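Local coordinates for receptor-like protein kinase ANXUR1 (Arabidopsis thaliana, PDB 6FIG) that is a plant receptor kinase whose tandem malectin-like ectodomain, glycosylated and calcium-bound, probably perceives extracellular signals during reproduction, at residues Thr226-Asn231 with Tyr250-Ser255; Leu284-Phe289 with Ser362-Leu367. One frame throughout, in Å; residues are numbered along the deposited sequence. Where two conformers were deposited one is given.

Contact 1: Thr226-Asn231 with Tyr250-Ser255. With CA (calcium ion), chain H.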
loop_
_atom_site.group_PDB
_atom_site.type_symbol
_atom_site.label_atom_id
_atom_site.label_comp_id
_atom_site.label_asym_id
_atom_site.label_seq_id
_atom_site.Cartn_x
_atom_site.Cartn_y
_atom_site.Cartn_z
ATOM N N THR A 226 -17.248 -17.692 20.983
ATOM C CA THR A 226 -16.716 -16.590 20.198
ATOM C C THR A 226 -17.692 -15.417 20.227
ATOM O O THR A 226 -18.920 -15.598 20.257
ATOM C CB THR A 226 -16.361 -17.032 18.762
ATOM O OG1 THR A 226 -17.481 -17.679 18.167
ATOM C CG2 THR A 226 -15.214 -18.015 18.786
ATOM N N LEU A 227 -17.131 -14.214 20.271
ATOM C CA LEU A 227 -17.865 -12.974 20.395
ATOM C C LEU A 227 -17.522 -12.069 19.224
ATOM O O LEU A 227 -16.389 -12.077 18.729
ATOM C CB LEU A 227 -17.469 -12.248 21.690
ATOM C CG LEU A 227 -17.559 -13.028 23.009
ATOM C CD1 LEU A 227 -16.856 -12.262 24.123
ATOM C CD2 LEU A 227 -19.005 -13.318 23.362
ATOM N N GLN A 228 -18.489 -11.262 18.805
ATOM C CA GLN A 228 -18.260 -10.258 17.782
ATOM C C GLN A 228 -18.861 -8.932 18.210
ATOM O O GLN A 228 -19.986 -8.885 18.761
ATOM C CB GLN A 228 -18.882 -10.706 16.472
ATOM C CG GLN A 228 -18.424 -9.886 15.284
ATOM C CD GLN A 228 -18.765 -10.570 13.983
ATOM O OE1 GLN A 228 -19.913 -10.960 13.763
ATOM N NE2 GLN A 228 -17.770 -10.734 13.124
ATOM N N ALA A 229 -18.132 -7.854 17.952
ATOM C CA ALA A 229 -18.593 -6.521 18.292
ATOM C C ALA A 229 -19.788 -6.191 17.420
ATOM O O ALA A 229 -19.946 -6.752 16.338
ATOM C CB ALA A 229 -17.509 -5.494 18.093
ATOM N N SER A 230 -20.613 -5.281 17.917
ATOM C CA SER A 230 -21.825 -4.882 17.219
ATOM C C SER A 230 -21.461 -4.210 15.905
ATOM O O SER A 230 -20.323 -3.764 15.704
ATOM C CB SER A 230 -22.655 -3.929 18.082
ATOM O OG SER A 230 -21.935 -2.726 18.299
ATOM N N ASN A 231 -22.440 -4.151 15.014
ATOM C CA ASN A 231 -22.299 -3.422 13.756
ATOM C C ASN A 231 -21.942 -1.966 14.065
ATOM O O ASN A 231 -22.520 -1.363 14.973
ATOM C CB ASN A 231 -23.614 -3.470 12.954
ATOM C CG ASN A 231 -23.963 -4.872 12.473
ATOM O OD1 ASN A 231 -23.097 -5.742 12.375
ATOM N ND2 ASN A 231 -25.242 -5.094 12.169
ATOM N N TYR A 250 -9.506 -6.741 16.830
ATOM C CA TYR A 250 -10.085 -6.257 18.085
ATOM C C TYR A 250 -11.604 -6.374 18.130
ATOM O O TYR A 250 -12.178 -6.353 19.221
ATOM C CB TYR A 250 -9.594 -4.831 18.343
ATOM C CG TYR A 250 -8.096 -4.771 18.476
ATOM C CD1 TYR A 250 -7.449 -5.399 19.529
ATOM C CD2 TYR A 250 -7.313 -4.142 17.520
ATOM C CE1 TYR A 250 -6.080 -5.361 19.654
ATOM C CE2 TYR A 250 -5.932 -4.091 17.641
ATOM C CZ TYR A 250 -5.315 -4.737 18.681
ATOM O OH TYR A 250 -3.951 -4.702 18.819
ATOM N N LYS A 251 -12.253 -6.546 16.975
ATOM C CA LYS A 251 -13.722 -6.676 16.923
ATOM C C LYS A 251 -14.250 -8.100 17.136
ATOM O O LYS A 251 -15.476 -8.320 17.123
ATOM C CB LYS A 251 -14.264 -6.118 15.595
ATOM C CG LYS A 251 -14.045 -4.629 15.462
ATOM C CD LYS A 251 -14.463 -4.098 14.089
ATOM C CE LYS A 251 -14.060 -2.637 13.950
ATOM N NZ LYS A 251 -14.352 -2.057 12.596
ATOM N N THR A 252 -13.354 -9.072 17.302
ATOM C CA THR A 252 -13.747 -10.420 17.657
ATOM C C THR A 252 -12.889 -10.931 18.796
ATOM O O THR A 252 -11.731 -10.551 18.942
ATOM C CB THR A 252 -13.629 -11.407 16.493
ATOM O OG1 THR A 252 -12.288 -11.380 16.005
ATOM C CG2 THR A 252 -14.628 -11.063 15.372
ATOM N N ALA A 253 -13.449 -11.858 19.563
ATOM C CA ALA A 253 -12.724 -12.476 20.664
ATOM C C ALA A 253 -13.220 -13.889 20.919
ATOM O O ALA A 253 -14.326 -14.276 20.510
ATOM C CB ALA A 253 -12.869 -11.626 21.933
ATOM N N ARG A 254 -12.385 -14.658 21.599
ATOM C CA ARG A 254 -12.813 -15.927 22.175
ATOM C C ARG A 254 -12.894 -15.691 23.667
ATOM O O ARG A 254 -12.005 -15.077 24.259
ATOM C CB ARG A 254 -11.852 -17.066 21.853
ATOM C CG ARG A 254 -12.363 -18.447 22.239
ATOM C CD ARG A 254 -11.424 -19.549 21.797
ATOM N NE ARG A 254 -11.269 -19.556 20.336
ATOM C CZ ARG A 254 -12.160 -20.051 19.473
ATOM N NH1 ARG A 254 -13.281 -20.641 19.889
ATOM N NH2 ARG A 254 -11.919 -19.994 18.167
ATOM N N SER A 255 -13.971 -16.176 24.262
ATOM C CA SER A 255 -14.165 -16.092 25.708
ATOM C C SER A 255 -14.538 -17.460 26.228
ATOM O O SER A 255 -14.756 -18.391 25.454
ATOM C CB SER A 255 -15.245 -15.067 26.031
ATOM O OG SER A 255 -16.517 -15.518 25.608
HETATM CA CA CA H . -10.208 -11.383 17.271
#

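Contact 2: Leu284-Phe289 with Ser362-Leu367. With CA (calcium ion), chain H.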
loop_
_atom_site.group_PDB
_atom_site.type_symbol
_atom_site.label_atom_id
_atom_site.label_comp_id
_atom_site.label_asym_id
_atom_site.label_seq_id
_atom_site.Cartn_x
_atom_site.Cartn_y
_atom_site.Cartn_z
ATOM N N LEU A 284 -0.319 -10.711 23.420
ATOM C CA LEU A 284 -1.744 -10.938 23.581
ATOM C C LEU A 284 -2.457 -9.645 23.296
ATOM O O LEU A 284 -2.132 -8.625 23.883
ATOM C CB LEU A 284 -2.054 -11.412 25.011
ATOM C CG LEU A 284 -1.815 -12.903 25.274
ATOM C CD1 LEU A 284 -0.383 -13.343 25.100
ATOM C CD2 LEU A 284 -2.263 -13.222 26.689
ATOM N N HIS A 285 -3.403 -9.701 22.370
ATOM C CA HIS A 285 -4.171 -8.544 21.950
ATOM C C HIS A 285 -5.546 -8.575 22.625
ATOM O O HIS A 285 -6.234 -9.605 22.579
ATOM C CB HIS A 285 -4.371 -8.567 20.432
ATOM C CG HIS A 285 -3.115 -8.371 19.650
ATOM N ND1 HIS A 285 -2.681 -7.128 19.244
ATOM C CD2 HIS A 285 -2.206 -9.259 19.205
ATOM C CE1 HIS A 285 -1.556 -7.270 18.567
ATOM N NE2 HIS A 285 -1.250 -8.549 18.519
ATOM N N PHE A 286 -5.933 -7.437 23.191
ATOM C CA PHE A 286 -7.214 -7.333 23.910
ATOM C C PHE A 286 -7.999 -6.115 23.488
ATOM O O PHE A 286 -7.425 -5.074 23.212
ATOM C CB PHE A 286 -6.997 -7.225 25.413
ATOM C CG PHE A 286 -6.275 -8.375 26.028
ATOM C CD1 PHE A 286 -6.945 -9.555 26.364
ATOM C CD2 PHE A 286 -4.925 -8.252 26.389
ATOM C CE1 PHE A 286 -6.278 -10.590 26.997
ATOM C CE2 PHE A 286 -4.266 -9.289 27.012
ATOM C CZ PHE A 286 -4.937 -10.455 27.333
ATOM N N CYS A 287 -9.327 -6.218 23.516
ATOM C CA CYS A 287 -10.187 -5.064 23.363
ATOM C C CYS A 287 -11.539 -5.496 23.908
ATOM O O CYS A 287 -12.108 -6.490 23.444
ATOM C CB CYS A 287 -10.314 -4.617 21.906
ATOM S SG CYS A 287 -11.370 -3.161 21.663
ATOM N N GLU A 288 -12.020 -4.766 24.895
ATOM C CA GLU A 288 -13.305 -5.075 25.501
ATOM C C GLU A 288 -14.385 -4.384 24.699
ATOM O O GLU A 288 -14.429 -3.162 24.661
ATOM C CB GLU A 288 -13.364 -4.602 26.958
ATOM C CG GLU A 288 -14.701 -4.880 27.671
ATOM C CD GLU A 288 -15.032 -6.341 27.658
ATOM O OE1 GLU A 288 -14.286 -7.103 28.299
ATOM O OE2 GLU A 288 -16.014 -6.738 26.989
ATOM N N PHE A 289 -15.249 -5.153 24.050
ATOM C CA PHE A 289 -16.337 -4.570 23.259
ATOM C C PHE A 289 -17.747 -4.909 23.752
ATOM O O PHE A 289 -18.731 -4.503 23.134
ATOM C CB PHE A 289 -16.168 -4.875 21.760
ATOM C CG PHE A 289 -16.060 -6.334 21.427
ATOM C CD1 PHE A 289 -14.846 -6.874 21.001
ATOM C CD2 PHE A 289 -17.175 -7.174 21.498
ATOM C CE1 PHE A 289 -14.735 -8.215 20.684
ATOM C CE2 PHE A 289 -17.065 -8.518 21.191
ATOM C CZ PHE A 289 -15.846 -9.039 20.769
ATOM N N SER A 362 -13.130 -15.008 30.862
ATOM C CA SER A 362 -11.850 -14.553 30.323
ATOM C C SER A 362 -12.027 -14.368 28.824
ATOM O O SER A 362 -12.944 -14.922 28.230
ATOM C CB SER A 362 -10.751 -15.564 30.606
ATOM O OG SER A 362 -11.026 -16.811 29.996
ATOM N N SER A 363 -11.167 -13.560 28.225
ATOM C CA SER A 363 -11.245 -13.349 26.773
ATOM C C SER A 363 -9.905 -12.928 26.203
ATOM O O SER A 363 -9.013 -12.480 26.921
ATOM C CB SER A 363 -12.331 -12.337 26.395
ATOM O OG SER A 363 -11.981 -11.020 26.802
ATOM N N LEU A 364 -9.800 -13.091 24.891
ATOM C CA LEU A 364 -8.606 -12.752 24.153
ATOM C C LEU A 364 -9.040 -12.417 22.719
ATOM O O LEU A 364 -9.918 -13.098 22.169
ATOM C CB LEU A 364 -7.636 -13.932 24.162
ATOM C CG LEU A 364 -6.290 -13.729 23.422
ATOM C CD1 LEU A 364 -5.453 -12.655 24.083
ATOM C CD2 LEU A 364 -5.545 -15.053 23.382
ATOM N N ASN A 365 -8.426 -11.391 22.122
ATOM C CA ASN A 365 -8.822 -10.949 20.761
ATOM C C ASN A 365 -7.832 -11.328 19.660
ATOM O O ASN A 365 -8.221 -11.495 18.514
ATOM C CB ASN A 365 -9.037 -9.443 20.721
ATOM C CG ASN A 365 -10.083 -8.954 21.727
ATOM O OD1 ASN A 365 -9.874 -9.092 22.942
ATOM N ND2 ASN A 365 -11.182 -8.334 21.240
ATOM N N GLY A 366 -6.566 -11.468 20.011
ATOM C CA GLY A 366 -5.532 -11.790 19.032
ATOM C C GLY A 366 -4.320 -12.346 19.732
ATOM O O GLY A 366 -4.135 -12.141 20.947
ATOM N N LEU A 367 -3.455 -13.013 18.965
ATOM C CA LEU A 367 -2.257 -13.601 19.536
ATOM C C LEU A 367 -1.157 -13.703 18.508
ATOM O O LEU A 367 -1.376 -14.271 17.455
ATOM C CB LEU A 367 -2.547 -14.999 20.082
ATOM C CG LEU A 367 -1.401 -15.766 20.745
ATOM C CD1 LEU A 367 -0.793 -15.043 21.953
ATOM C CD2 LEU A 367 -1.902 -17.137 21.144
HETATM CA CA CA H . -10.208 -11.383 17.271
#

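Contact 1: Thr226-Asn231 with Tyr250-Ser255
Leu-227 and Ala-253 form the central hydrogen-bonded pair of an antiparallel ladder: Leu-227 N donates to Ala-253 O over 2.8 Å, and Ala-253 N returns a bond to Leu-227 O over 3.1 Å. Beyond the last bridge the ladder runs one step further, where Ala-229 N reaches Lys-251 O at 2.8 Å, nearly straight at 165°. The side chain of Leu-227 can be followed outward. Its CB lies near Ala-253 O; CG, set anti to the carbonyl carbon (chi1 -53°), comes near Ser-255 OG on the partner strand, diagonally from the paired Ala-253, and CD1 rests on the same oxygen at 3.6 Å, with Ser-255 CB close behind. That hydroxyl is engaged by Val-225 O. This is an edge ladder of the malectin-like domain, strand 225-228 pairing with strand 252-255, and at Thr-252 it meets a calcium ion, which both Thr-252 O and Thr-252 OG1 bind at 2.4 Å. Thr-252 and Gln-228 share one face of the sheet and run alongside each other, with Thr-252 CG2 3.9 Å from Gln-228 NE2. Further along, Thr-226 CG2 covers one face of the Arg-254 guanidinium, 3.4 Å from NH1, while Arg-254 NE makes a salt bridge with Asp-214.

Contact 2: Leu284-Phe289 with Ser362-Leu367
His-285 stands opposite two residues, Asn-365 and Gly-366, and its O accepts from both backbone nitrogens. The bond from Asn-365 N is 2.9 Å long and arrives nearly along the C=O axis, whereas that from Gly-366 N is longer, 3.2 Å, and more bent. In return His-285 N donates to Gly-366 O with an N-H...O angle of 172°. The imidazole brings its edge to Gly-366, whose lack of a side chain suits the close approach of His-285 CB; its NE2 bonds to Glu-368, and its ND1 also has a partner, Tyr-250.

Packing is dense on the leucine face. Leu-284 CD1 meets Leu-367 CD1 at 3.6 Å, the two side chains lying side by side, while Leu-364 crosses Leu-284 at about a right angle. A chi1 of -179° swings Leu-364 CG away from the backbone N, and CD1 then touches both Leu-284 CB and Phe-286 CE1, at 3.7 Å from each. Ser-363 O, at the edge of the Phe-286 ring, is buried without a hydrogen-bonding partner. Strand 344-351 covers Leu-364 and Leu-367.

Toward Phe-289 the fit is looser, although this end too is buried rather than open to solvent. Here the Asn-365 amide replaces strand pairing: ND2 donates to Cys-287 O at 3.0 Å, in the carbonyl plane, and OD1 accepts a weak bond from Cys-287 N. The Phe-289 ring turns its edge to ND2, ring and amide planes 88° apart. Two residues opposite one, both bonded to His-285 O, make a classic beta bulge, and its Asn-365 also gives its carbonyl oxygen to calcium at 2.4 Å.

How the contacts relate
Both segments of contact 1 precede those of contact 2 in the sequence, yet the centres of the two contacts lie only 9 Å apart, in the same part of the malectin-like fold. Strand 252-255 of contact 1 neighbours strand 363-372 of contact 2, and Arg-254 N lies 3.0 Å from Leu-364 O, a probable backbone hydrogen bond. The resulting strand order is 225-228, 252-255, 363-372, 278-287, all antiparallel neighbours. Both contacts supply ligands to one calcium ion, Thr-252 from the first and Asn-365 from the second, and the site is completed by Asn-192, Val-193 and Ile-249; the ion thus ties together segments distant in sequence.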